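Local coordinates for protein MEM-A1 (Soil metagenome, PDB 6E0S) that probably hydrolyses the beta-lactam ring of antibiotics, as a zinc-dependent metallo-beta-lactamase of subclass B3, at residues A[57-62]-A[86-91]; A[62-67]-A[92-97]; A[109-114]-A[140-145]. One frame throughout, in Å; residues are numbered along the deposited sequence.

Contact 1: residues A[57-62]-A[86-91]; sequences ILIDGG and LILNSH. With ZN (zinc ion), chain B.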
ATOM      1  N   ILE A  57      -1.466 -13.806   2.646  1.00 14.16           N
ATOM      2  CA  ILE A  57      -1.135 -12.465   3.105  1.00 15.16           C
ATOM      3  C   ILE A  57      -1.988 -11.482   2.328  1.00 15.51           C
ATOM      4  O   ILE A  57      -2.051 -11.549   1.095  1.00 16.31           O
ATOM      5  CB  ILE A  57       0.355 -12.161   2.908  1.00 15.45           C
ATOM      6  CG1 ILE A  57       1.153 -13.147   3.748  1.00 15.16           C
ATOM      7  CG2 ILE A  57       0.649 -10.675   3.205  1.00 15.53           C
ATOM      8  CD1 ILE A  57       2.720 -13.043   3.560  1.00 16.19           C
ATOM      9  N   LEU A  58      -2.630 -10.565   3.037  1.00 15.14           N
ATOM     10  CA  LEU A  58      -3.425  -9.529   2.394  1.00 14.65           C
ATOM     11  C   LEU A  58      -2.778  -8.163   2.630  1.00 16.68           C
ATOM     12  O   LEU A  58      -2.442  -7.830   3.767  1.00 18.66           O
ATOM     13  CB  LEU A  58      -4.853  -9.564   2.922  1.00 15.23           C
ATOM     14  CG  LEU A  58      -5.736  -8.449   2.397  1.00 16.26           C
ATOM     15  CD1 LEU A  58      -6.098  -8.606   0.886  1.00 15.48           C
ATOM     16  CD2 LEU A  58      -6.996  -8.333   3.285  1.00 16.41           C
ATOM     17  N   ILE A  59      -2.549  -7.400   1.557  1.00 14.25           N
ATOM     18  CA  ILE A  59      -1.989  -6.050   1.663  1.00 13.29           C
ATOM     19  C   ILE A  59      -3.140  -5.063   1.538  1.00 14.08           C
ATOM     20  O   ILE A  59      -3.807  -5.005   0.498  1.00 16.32           O
ATOM     21  CB  ILE A  59      -0.902  -5.762   0.619  1.00 13.13           C
ATOM     22  CG1 ILE A  59       0.213  -6.789   0.697  1.00 14.29           C
ATOM     23  CG2 ILE A  59      -0.277  -4.360   0.882  1.00 12.68           C
ATOM     24  CD1 ILE A  59       1.368  -6.484  -0.249  1.00 13.62           C
ATOM     25  N   ASP A  60      -3.379  -4.344   2.641  1.00 15.10           N
ATOM     26  CA  ASP A  60      -4.261  -3.190   2.778  1.00 16.05           C
ATOM     27  C   ASP A  60      -5.718  -3.604   2.908  1.00 16.67           C
ATOM     28  O   ASP A  60      -6.090  -4.754   2.626  1.00 17.44           O
ATOM     29  CB  ASP A  60      -4.067  -2.187   1.634  1.00 15.83           C
ATOM     30  CG  ASP A  60      -3.018  -1.153   1.968  1.00 17.28           C
ATOM     31  OD1 ASP A  60      -2.514  -1.161   3.110  1.00 16.60           O
ATOM     32  OD2 ASP A  60      -2.667  -0.339   1.091  1.00 18.27           O
ATOM     33  N   GLY A  61      -6.545  -2.677   3.381  1.00 16.33           N
ATOM     34  CA  GLY A  61      -7.959  -2.951   3.540  1.00 15.98           C
ATOM     35  C   GLY A  61      -8.820  -1.862   2.925  1.00 18.25           C
ATOM     36  O   GLY A  61     -10.043  -1.875   3.104  1.00 19.44           O
ATOM     37  N   GLY A  62      -8.212  -0.924   2.191  1.00 17.47           N
ATOM     38  CA  GLY A  62      -9.042   0.146   1.675  1.00 18.42           C
ATOM     39  C   GLY A  62      -9.692   0.911   2.819  1.00 20.11           C
ATOM     40  O   GLY A  62      -9.206   0.924   3.960  1.00 19.41           O
ATOM     41  N   LEU A  86      -2.157 -12.848   7.696  1.00 14.82           N
ATOM     42  CA  LEU A  86      -1.467 -11.590   7.960  1.00 15.60           C
ATOM     43  C   LEU A  86      -2.074 -10.537   7.073  1.00 16.67           C
ATOM     44  O   LEU A  86      -2.355 -10.809   5.908  1.00 17.71           O
ATOM     45  CB  LEU A  86       0.044 -11.670   7.655  1.00 13.98           C
ATOM     46  CG  LEU A  86       0.788 -12.808   8.362  1.00 16.49           C
ATOM     47  CD1 LEU A  86       2.119 -13.080   7.700  1.00 17.08           C
ATOM     48  CD2 LEU A  86       0.997 -12.380   9.812  1.00 15.86           C
ATOM     49  N   ILE A  87      -2.283  -9.354   7.625  1.00 16.43           N
ATOM     50  CA  ILE A  87      -2.734  -8.205   6.852  1.00 15.88           C
ATOM     51  C   ILE A  87      -1.650  -7.156   6.998  1.00 16.90           C
ATOM     52  O   ILE A  87      -1.284  -6.809   8.128  1.00 18.73           O
ATOM     53  CB  ILE A  87      -4.091  -7.678   7.336  1.00 16.56           C
ATOM     54  CG1 ILE A  87      -5.183  -8.720   7.075  1.00 16.66           C
ATOM     55  CG2 ILE A  87      -4.423  -6.386   6.598  1.00 14.81           C
ATOM     56  CD1 ILE A  87      -6.539  -8.424   7.850  1.00 17.18           C
ATOM     57  N   LEU A  88      -1.095  -6.698   5.868  1.00 15.22           N
ATOM     58  CA  LEU A  88      -0.017  -5.706   5.879  1.00 15.42           C
ATOM     59  C   LEU A  88      -0.592  -4.355   5.492  1.00 16.12           C
ATOM     60  O   LEU A  88      -1.521  -4.281   4.691  1.00 17.40           O
ATOM     61  CB  LEU A  88       1.106  -6.077   4.903  1.00 18.11           C
ATOM     62  CG  LEU A  88       1.524  -7.537   4.821  1.00 18.61           C
ATOM     63  CD1 LEU A  88       2.691  -7.765   3.807  1.00 17.34           C
ATOM     64  CD2 LEU A  88       1.835  -8.115   6.219  1.00 18.66           C
ATOM     65  N   ASN A  89      -0.073  -3.285   6.074  1.00 15.83           N
ATOM     66  CA  ASN A  89      -0.567  -1.941   5.762  1.00 17.19           C
ATOM     67  C   ASN A  89       0.503  -1.141   5.029  1.00 18.03           C
ATOM     68  O   ASN A  89       1.680  -1.167   5.413  1.00 18.58           O
ATOM     69  CB  ASN A  89      -0.987  -1.232   7.046  1.00 16.65           C
ATOM     70  CG  ASN A  89      -1.501   0.193   6.814  1.00 17.85           C
ATOM     71  OD1 ASN A  89      -1.136   1.106   7.556  1.00 17.34           O
ATOM     72  ND2 ASN A  89      -2.385   0.376   5.824  1.00 17.62           N
ATOM     73  N   SER A  90       0.102  -0.462   3.954  1.00 18.31           N
ATOM     74  CA  SER A  90       0.958   0.514   3.284  1.00 18.72           C
ATOM     75  C   SER A  90       1.035   1.792   4.128  1.00 19.27           C
ATOM     76  O   SER A  90       2.089   2.102   4.690  1.00 21.21           O
ATOM     77  CB  SER A  90       0.442   0.815   1.866  1.00 16.36           C
ATOM     78  OG  SER A  90      -0.856   1.380   1.907  1.00 16.66           O
ATOM     79  N   HIS A  91      -0.069   2.526   4.303  1.00 18.31           N
ATOM     80  CA  HIS A  91       0.019   3.631   5.244  1.00 17.18           C
ATOM     81  C   HIS A  91      -1.296   3.829   6.005  1.00 16.52           C
ATOM     82  O   HIS A  91      -2.379   3.372   5.607  1.00 15.96           O
ATOM     83  CB  HIS A  91       0.501   4.932   4.564  1.00 18.62           C
ATOM     84  CG  HIS A  91      -0.500   5.546   3.641  1.00 21.13           C
ATOM     85  ND1 HIS A  91      -0.495   5.330   2.279  1.00 21.45           N
ATOM     86  CD2 HIS A  91      -1.540   6.379   3.887  1.00 21.54           C
ATOM     87  CE1 HIS A  91      -1.494   5.998   1.727  1.00 21.93           C
ATOM     88  NE2 HIS A  91      -2.150   6.633   2.684  1.00 21.23           N
TER
HETATM   89 ZN    ZN B 301      -2.739   8.814   2.598  0.52 30.92          ZN
HETATM   90  O   HOH W   1      -4.491   9.316   1.867  1.00 35.00           O
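Asp60 meets Asn89 and Ser90 just past the ends of two parallel strands, and its carboxylate is gripped by three donors across the contact. Asp60 OD2 takes the Ser90 hydroxyl on its syn lone pair, Ser90 OG to Asp60 OD2 2.6 Å, while OD1 accepts twice. The backbone N of Ser90 reaches Asp60 OD1 at 2.8 Å and almost straight (171°), whereas Asn89 ND2, at 3.1 Å from the same OD1, arrives from the opposite face of the carboxylate plane. The Asn89 amide, turned 52° against the carboxylate, spends ND2 a second time on His91 O. Tyr191 OH is a fourth partner of the buried carboxylate, bonded at OD2.

Behind this cluster, the axes of the short strands 57-59 and 86-88, parallel in sense and 22° apart, approach to 4.6 Å. Leu58 N donates to Leu86 O (2.9 Å), Leu58 O receives Leu88 N, and Asp60 N closes the series on Leu88 O. On the face carrying Ile57 and Ile59, the Leu88 side chain crosses Ile57, Leu88 CD1 to Ile57 CG2 3.6 Å, and touches Ile59.

Next, His91 binds zinc through NE2 at 2.3 Å, together with His93, His169 and a water, and its ND1 is hydrogen-bonded to Asp193. The donors around Asp60 would favour its anionic form and probably help hold the backbone at Ser90, beside the metal ligand His91.

Contact 2: residues A[62-67]-A[92-97]; sequences GSPESA and EHFDHA. With ZN (zinc ion), chain B.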
ATOM      1  N   GLY A  62      -8.212  -0.924   2.191  1.00 17.47           N
ATOM      2  CA  GLY A  62      -9.042   0.146   1.675  1.00 18.42           C
ATOM      3  C   GLY A  62      -9.692   0.911   2.819  1.00 20.11           C
ATOM      4  O   GLY A  62      -9.206   0.924   3.960  1.00 19.41           O
ATOM      5  N   SER A  63     -10.824   1.527   2.521  1.00 21.39           N
ATOM      6  CA  SER A  63     -11.603   2.253   3.521  1.00 22.91           C
ATOM      7  C   SER A  63     -12.633   1.321   4.139  1.00 23.73           C
ATOM      8  O   SER A  63     -12.784   0.177   3.707  1.00 22.28           O
ATOM      9  CB  SER A  63     -12.258   3.456   2.859  1.00 26.04           C
ATOM     10  OG  SER A  63     -13.496   3.075   2.325  1.00 27.38           O
ATOM     11  N   PRO A  64     -13.359   1.755   5.180  1.00 24.32           N
ATOM     12  CA  PRO A  64     -14.389   0.868   5.745  1.00 24.01           C
ATOM     13  C   PRO A  64     -15.365   0.360   4.700  1.00 24.96           C
ATOM     14  O   PRO A  64     -15.744  -0.807   4.747  1.00 24.96           O
ATOM     15  CB  PRO A  64     -15.084   1.762   6.781  1.00 25.44           C
ATOM     16  CG  PRO A  64     -14.011   2.698   7.211  1.00 24.79           C
ATOM     17  CD  PRO A  64     -13.199   2.978   5.990  1.00 24.57           C
ATOM     18  N   GLU A  65     -15.738   1.192   3.722  1.00 24.19           N
ATOM     19  CA  GLU A  65     -16.635   0.730   2.660  1.00 24.52           C
ATOM     20  C   GLU A  65     -15.986  -0.318   1.778  1.00 24.82           C
ATOM     21  O   GLU A  65     -16.690  -1.130   1.178  1.00 26.10           O
ATOM     22  CB  GLU A  65     -17.060   1.910   1.780  1.00 27.56           C
ATOM     23  CG  GLU A  65     -18.217   2.671   2.279  1.00 31.71           C
ATOM     24  CD  GLU A  65     -18.357   4.009   1.607  1.00 34.53           C
ATOM     25  OE1 GLU A  65     -17.386   4.801   1.617  1.00 36.32           O
ATOM     26  OE2 GLU A  65     -19.431   4.295   1.098  1.00 35.93           O
ATOM     27  N   SER A  66     -14.663  -0.296   1.650  1.00 23.63           N
ATOM     28  CA  SER A  66     -13.978  -1.269   0.798  1.00 23.20           C
ATOM     29  C   SER A  66     -13.952  -2.646   1.425  1.00 20.90           C
ATOM     30  O   SER A  66     -13.954  -3.644   0.703  1.00 21.00           O
ATOM     31  CB  SER A  66     -12.520  -0.864   0.529  1.00 23.63           C
ATOM     32  OG  SER A  66     -12.392   0.510   0.253  1.00 22.54           O
ATOM     33  N   ALA A  67     -13.866  -2.720   2.757  1.00 19.57           N
ATOM     34  CA  ALA A  67     -13.602  -3.998   3.410  1.00 17.37           C
ATOM     35  C   ALA A  67     -14.574  -5.105   2.988  1.00 19.16           C
ATOM     36  O   ALA A  67     -14.105  -6.190   2.621  1.00 18.33           O
ATOM     37  CB  ALA A  67     -13.572  -3.782   4.928  1.00 17.70           C
ATOM     38  N   GLU A  92      -1.157   4.518   7.127  1.00 18.01           N
ATOM     39  CA  GLU A  92      -2.094   4.455   8.242  1.00 20.08           C
ATOM     40  C   GLU A  92      -3.191   5.500   8.120  1.00 19.75           C
ATOM     41  O   GLU A  92      -3.532   6.184   9.079  1.00 21.13           O
ATOM     42  CB  GLU A  92      -1.313   4.588   9.554  1.00 19.75           C
ATOM     43  CG  GLU A  92      -0.444   5.901   9.715  1.00 18.61           C
ATOM     44  CD  GLU A  92       0.998   5.804   9.154  1.00 19.95           C
ATOM     45  OE1 GLU A  92       1.924   6.462   9.701  1.00 19.14           O
ATOM     46  OE2 GLU A  92       1.206   5.090   8.148  1.00 19.37           O
ATOM     47  N   HIS A  93      -3.749   5.658   6.928  1.00 19.21           N
ATOM     48  CA  HIS A  93      -4.822   6.599   6.681  1.00 19.17           C
ATOM     49  C   HIS A  93      -6.109   5.829   6.410  1.00 19.59           C
ATOM     50  O   HIS A  93      -6.094   4.691   5.907  1.00 19.05           O
ATOM     51  CB  HIS A  93      -4.506   7.520   5.487  1.00 20.34           C
ATOM     52  CG  HIS A  93      -3.556   8.638   5.798  1.00 22.56           C
ATOM     53  ND1 HIS A  93      -3.063   9.488   4.831  1.00 23.30           N
ATOM     54  CD2 HIS A  93      -2.983   9.024   6.962  1.00 22.97           C
ATOM     55  CE1 HIS A  93      -2.253  10.371   5.392  1.00 24.33           C
ATOM     56  NE2 HIS A  93      -2.188  10.109   6.684  1.00 24.42           N
ATOM     57  N   PHE A  94      -7.222   6.471   6.754  1.00 19.18           N
ATOM     58  CA  PHE A  94      -8.575   5.964   6.544  1.00 19.78           C
ATOM     59  C   PHE A  94      -8.787   5.231   5.215  1.00 19.84           C
ATOM     60  O   PHE A  94      -9.450   4.194   5.185  1.00 19.06           O
ATOM     61  CB  PHE A  94      -9.533   7.151   6.663  1.00 21.30           C
ATOM     62  CG  PHE A  94     -10.999   6.778   6.692  1.00 22.61           C
ATOM     63  CD1 PHE A  94     -11.612   6.441   7.894  1.00 22.98           C
ATOM     64  CD2 PHE A  94     -11.774   6.856   5.536  1.00 23.19           C
ATOM     65  CE1 PHE A  94     -12.966   6.134   7.942  1.00 24.64           C
ATOM     66  CE2 PHE A  94     -13.152   6.549   5.588  1.00 24.58           C
ATOM     67  CZ  PHE A  94     -13.729   6.190   6.784  1.00 24.23           C
ATOM     68  N   ASP A  95      -8.251   5.743   4.103  1.00 21.58           N
ATOM     69  CA  ASP A  95      -8.609   5.159   2.813  1.00 23.60           C
ATOM     70  C   ASP A  95      -7.831   3.892   2.481  1.00 22.00           C
ATOM     71  O   ASP A  95      -8.150   3.249   1.479  1.00 22.85           O
ATOM     72  CB  ASP A  95      -8.417   6.183   1.688  1.00 28.26           C
ATOM     73  CG  ASP A  95      -9.471   7.290   1.720  1.00 34.10           C
ATOM     74  OD1 ASP A  95      -9.104   8.459   1.588  1.00 37.52           O
ATOM     75  OD2 ASP A  95     -10.659   6.985   1.892  1.00 36.33           O
ATOM     76  N   HIS A  96      -6.843   3.504   3.295  1.00 18.97           N
ATOM     77  CA  HIS A  96      -6.064   2.302   3.023  1.00 19.55           C
ATOM     78  C   HIS A  96      -6.007   1.372   4.219  1.00 17.54           C
ATOM     79  O   HIS A  96      -5.881   0.164   4.054  1.00 18.32           O
ATOM     80  CB  HIS A  96      -4.644   2.683   2.595  1.00 20.16           C
ATOM     81  CG  HIS A  96      -4.619   3.553   1.374  1.00 23.73           C
ATOM     82  ND1 HIS A  96      -4.744   3.050   0.097  1.00 24.02           N
ATOM     83  CD2 HIS A  96      -4.505   4.898   1.237  1.00 25.60           C
ATOM     84  CE1 HIS A  96      -4.711   4.046  -0.773  1.00 25.83           C
ATOM     85  NE2 HIS A  96      -4.549   5.176  -0.108  1.00 25.80           N
ATOM     86  N   ALA A  97      -6.063   1.927   5.425  1.00 17.83           N
ATOM     87  CA  ALA A  97      -6.158   1.125   6.636  1.00 17.59           C
ATOM     88  C   ALA A  97      -7.568   1.076   7.214  1.00 18.34           C
ATOM     89  O   ALA A  97      -7.801   0.311   8.139  1.00 19.04           O
ATOM     90  CB  ALA A  97      -5.218   1.661   7.721  1.00 16.81           C
TER
HETATM   91 ZN    ZN B 301      -2.739   8.814   2.598  0.52 30.92          ZN
HETATM   92  O   HOH W   1      -4.491   9.316   1.867  1.00 35.00           O
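The turn that opens helix 66-76 packs against the short helix 94-97, which follows directly on the zinc ligands His91 and His93. Pro64 and Phe94 make the side-chain contact: the proline CD lies over one face of the phenyl ring, 3.7 Å from its centroid and 25° off the normal, a CH-pi contact. Pro64 CD comes within 3.4 Å of Phe94 CZ, offset toward the rim, with Pro64 CG near CZ and CE1. With CG anti to the backbone N (chi1 -171°), Phe94 extends its ring to the proline.

Closer to the helix backbone, Ser63 CA approaches Phe94 O at 3.3 Å, and Gly62 CA lies 3.2 Å from Asp95 O.

Ser63 and Ser66 form a capping box: Ser63 N donates to Ser66 OG (2.9 Å), while Ser63 OG accepts weakly from Glu65 N. Both hydroxyls also bond to Asn25. His93 is the N-cap of helix 94-97, its O accepting from His96 N and Ala97 N, and its ND1 binds zinc at 2.4 Å. The His96 side chain lies about 3 Å (nearest atoms) from a second zinc ion. His91, His93, Asp95 and His96 make up the HxHxDH signature of the metallo-beta-lactamase fold.

Contact 3: residues A[109-114]-A[140-145]; sequences ATVLAS and TPVANT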
ATOM      1  N   ALA A 109      -6.633 -12.505  11.413  1.00 16.82           N
ATOM      2  CA  ALA A 109      -5.254 -12.279  11.016  1.00 16.18           C
ATOM      3  C   ALA A 109      -4.542 -11.341  11.984  1.00 16.92           C
ATOM      4  O   ALA A 109      -5.152 -10.539  12.689  1.00 17.97           O
ATOM      5  CB  ALA A 109      -5.185 -11.671   9.618  1.00 16.49           C
ATOM      6  N   THR A 110      -3.229 -11.460  12.020  1.00 17.49           N
ATOM      7  CA  THR A 110      -2.396 -10.467  12.682  1.00 17.96           C
ATOM      8  C   THR A 110      -2.099  -9.376  11.676  1.00 15.80           C
ATOM      9  O   THR A 110      -1.967  -9.659  10.476  1.00 16.53           O
ATOM     10  CB  THR A 110      -1.103 -11.103  13.196  1.00 18.98           C
ATOM     11  OG1 THR A 110      -1.408 -11.969  14.292  1.00 20.58           O
ATOM     12  CG2 THR A 110      -0.095 -10.053  13.691  1.00 19.13           C
ATOM     13  N   VAL A 111      -2.054  -8.128  12.155  1.00 14.69           N
ATOM     14  CA  VAL A 111      -1.898  -6.946  11.302  1.00 15.19           C
ATOM     15  C   VAL A 111      -0.492  -6.390  11.491  1.00 16.15           C
ATOM     16  O   VAL A 111      -0.061  -6.165  12.627  1.00 15.58           O
ATOM     17  CB  VAL A 111      -2.973  -5.884  11.612  1.00 15.70           C
ATOM     18  CG1 VAL A 111      -2.659  -4.549  10.935  1.00 14.90           C
ATOM     19  CG2 VAL A 111      -4.324  -6.399  11.158  1.00 17.93           C
ATOM     20  N   LEU A 112       0.212  -6.169  10.376  1.00 15.68           N
ATOM     21  CA  LEU A 112       1.606  -5.756  10.393  1.00 15.56           C
ATOM     22  C   LEU A 112       1.757  -4.358   9.809  1.00 17.09           C
ATOM     23  O   LEU A 112       1.166  -4.033   8.767  1.00 19.03           O
ATOM     24  CB  LEU A 112       2.455  -6.767   9.601  1.00 16.08           C
ATOM     25  CG  LEU A 112       2.426  -8.223  10.043  1.00 18.65           C
ATOM     26  CD1 LEU A 112       3.415  -9.026   9.213  1.00 18.44           C
ATOM     27  CD2 LEU A 112       2.768  -8.356  11.511  1.00 21.17           C
ATOM     28  N   ALA A 113       2.645  -3.577  10.420  1.00 17.67           N
ATOM     29  CA  ALA A 113       2.914  -2.209  10.001  1.00 15.78           C
ATOM     30  C   ALA A 113       4.286  -1.796  10.523  1.00 16.19           C
ATOM     31  O   ALA A 113       4.875  -2.452  11.390  1.00 18.15           O
ATOM     32  CB  ALA A 113       1.831  -1.231  10.531  1.00 14.65           C
ATOM     33  N   SER A 114       4.774  -0.667  10.011  1.00 16.58           N
ATOM     34  CA  SER A 114       5.953  -0.051  10.605  1.00 17.12           C
ATOM     35  C   SER A 114       5.704   0.324  12.066  1.00 17.83           C
ATOM     36  O   SER A 114       4.567   0.374  12.556  1.00 18.74           O
ATOM     37  CB  SER A 114       6.341   1.220   9.846  1.00 17.65           C
ATOM     38  OG  SER A 114       5.266   2.148   9.936  1.00 17.55           O
ATOM     39  N   THR A 140     -11.456   2.677  13.397  1.00 20.78           N
ATOM     40  CA  THR A 140     -11.705   1.713  14.467  1.00 22.71           C
ATOM     41  C   THR A 140     -10.382   1.105  14.920  1.00 20.84           C
ATOM     42  O   THR A 140      -9.612   0.634  14.086  1.00 19.80           O
ATOM     43  CB  THR A 140     -12.630   0.588  14.009  1.00 24.46           C
ATOM     44  OG1 THR A 140     -13.872   1.143  13.589  1.00 24.49           O
ATOM     45  CG2 THR A 140     -12.904  -0.374  15.181  1.00 25.75           C
ATOM     46  N   PRO A 141     -10.085   1.103  16.218  1.00 23.32           N
ATOM     47  CA  PRO A 141      -8.826   0.502  16.688  1.00 23.91           C
ATOM     48  C   PRO A 141      -8.684  -0.932  16.214  1.00 24.72           C
ATOM     49  O   PRO A 141      -9.665  -1.665  16.104  1.00 24.96           O
ATOM     50  CB  PRO A 141      -8.947   0.576  18.208  1.00 25.26           C
ATOM     51  CG  PRO A 141      -9.886   1.720  18.449  1.00 25.43           C
ATOM     52  CD  PRO A 141     -10.881   1.655  17.326  1.00 25.49           C
ATOM     53  N   VAL A 142      -7.439  -1.320  15.931  1.00 23.40           N
ATOM     54  CA  VAL A 142      -7.099  -2.646  15.415  1.00 24.16           C
ATOM     55  C   VAL A 142      -6.304  -3.364  16.487  1.00 24.80           C
ATOM     56  O   VAL A 142      -5.328  -2.814  17.008  1.00 23.53           O
ATOM     57  CB  VAL A 142      -6.293  -2.563  14.108  1.00 23.56           C
ATOM     58  CG1 VAL A 142      -5.789  -3.981  13.703  1.00 23.71           C
ATOM     59  CG2 VAL A 142      -7.136  -1.966  12.989  1.00 23.93           C
ATOM     60  N   ALA A 143      -6.725  -4.583  16.820  1.00 27.13           N
ATOM     61  CA  ALA A 143      -6.030  -5.405  17.793  1.00 29.20           C
ATOM     62  C   ALA A 143      -5.075  -6.348  17.065  1.00 26.50           C
ATOM     63  O   ALA A 143      -5.041  -6.385  15.840  1.00 26.97           O
ATOM     64  CB  ALA A 143      -7.034  -6.181  18.639  1.00 32.54           C
ATOM     65  N   ASN A 144      -4.311  -7.138  17.826  1.00 26.70           N
ATOM     66  CA  ASN A 144      -3.440  -8.175  17.260  1.00 25.27           C
ATOM     67  C   ASN A 144      -2.504  -7.592  16.194  1.00 22.84           C
ATOM     68  O   ASN A 144      -2.347  -8.132  15.094  1.00 20.97           O
ATOM     69  CB  ASN A 144      -4.269  -9.337  16.694  1.00 27.14           C
ATOM     70  CG  ASN A 144      -5.017 -10.137  17.775  1.00 31.96           C
ATOM     71  OD1 ASN A 144      -4.745 -10.039  18.991  1.00 34.84           O
ATOM     72  ND2 ASN A 144      -5.959 -10.966  17.328  1.00 31.99           N
ATOM     73  N   THR A 145      -1.857  -6.476  16.525  1.00 23.90           N
ATOM     74  CA  THR A 145      -0.897  -5.879  15.603  1.00 23.10           C
ATOM     75  C   THR A 145       0.524  -6.288  15.980  1.00 22.93           C
ATOM     76  O   THR A 145       0.788  -6.780  17.077  1.00 24.36           O
ATOM     77  CB  THR A 145      -0.993  -4.343  15.577  1.00 23.94           C
ATOM     78  OG1 THR A 145      -0.719  -3.824  16.889  1.00 25.19           O
ATOM     79  CG2 THR A 145      -2.376  -3.883  15.149  1.00 25.24           C
TER
HETATM   80  O   HOH W   2      -6.970 -10.861  15.010  1.00 28.42           O
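Val111 and Asn144 share the one direct hydrogen bond between strand 110-114 and the segment 140-145: Val111 N to Asn144 O, 3.0 Å and nearly straight (168°), with the donor tilted 17° from the carbonyl plane. Asn144 O also receives the CA-H of Thr110, and the methyl CG2 of Thr110 comes within 3.3 Å of it, so three groups of two residues converge on one carbonyl oxygen. One residue on, Val111 pairs with Thr145 in a parallel bridge, and Thr145 CA approaches Val111 O at 3.1 Å, the CA-H...O contact usual between adjacent strands.

Water may supply a second polar link. Water 2 donates to Ala109 O (3.0 Å), but its approach to Asn144 ND2 is unusually short, and that half of the bridge is doubtful. Asn144 has a positive phi, marking a turn in the backbone just before the chain enters strand 145-148.

Apolar contact is carried by Val111. With CG1 anti to the backbone N (chi1 169°), the other methyl, Val111 CG2, lies beside that N and meets Val142 CG1 at 3.8 Å, the two side chains crossing at about a right angle. Thr145 CG2 lies 4.1 Å from Val111 CB, adding a methyl beside the valine pair.

Around them, Gln104 of helix 100-107 touches Val111 and Val142 and hydrogen-bonds to the carbonyls of Ala109 and Ala143, while Leu121 of helix 115-123 packs on Val111. Strand 84-88 borders strand 110-114 through Thr110 and Leu112, and strand 145-148 is the outermost strand on this side of the sheet.

From the N terminus, strand 56-59 leads into the turn before helix 66-76, and the chain returns as strand 84-88, where contact 1 closes this beta-alpha-beta unit. Contact 2 opens at Gly62, which it shares with contact 1, and closes only at 92-97, so the two cross along the chain. Gly61 N probably bonds to His96 O where they meet, and segments 86-91 and 92-97 each supply a ligand, His91 and His93, to one zinc ion. Contact 3 follows in series, bringing 140-145 back beside strand 110-114. That strand neighbours 84-88, so contacts 1 and 3 extend one sheet, while contact 2 joins the turn opening helix 66-76 to helix 94-97 beside the metal site.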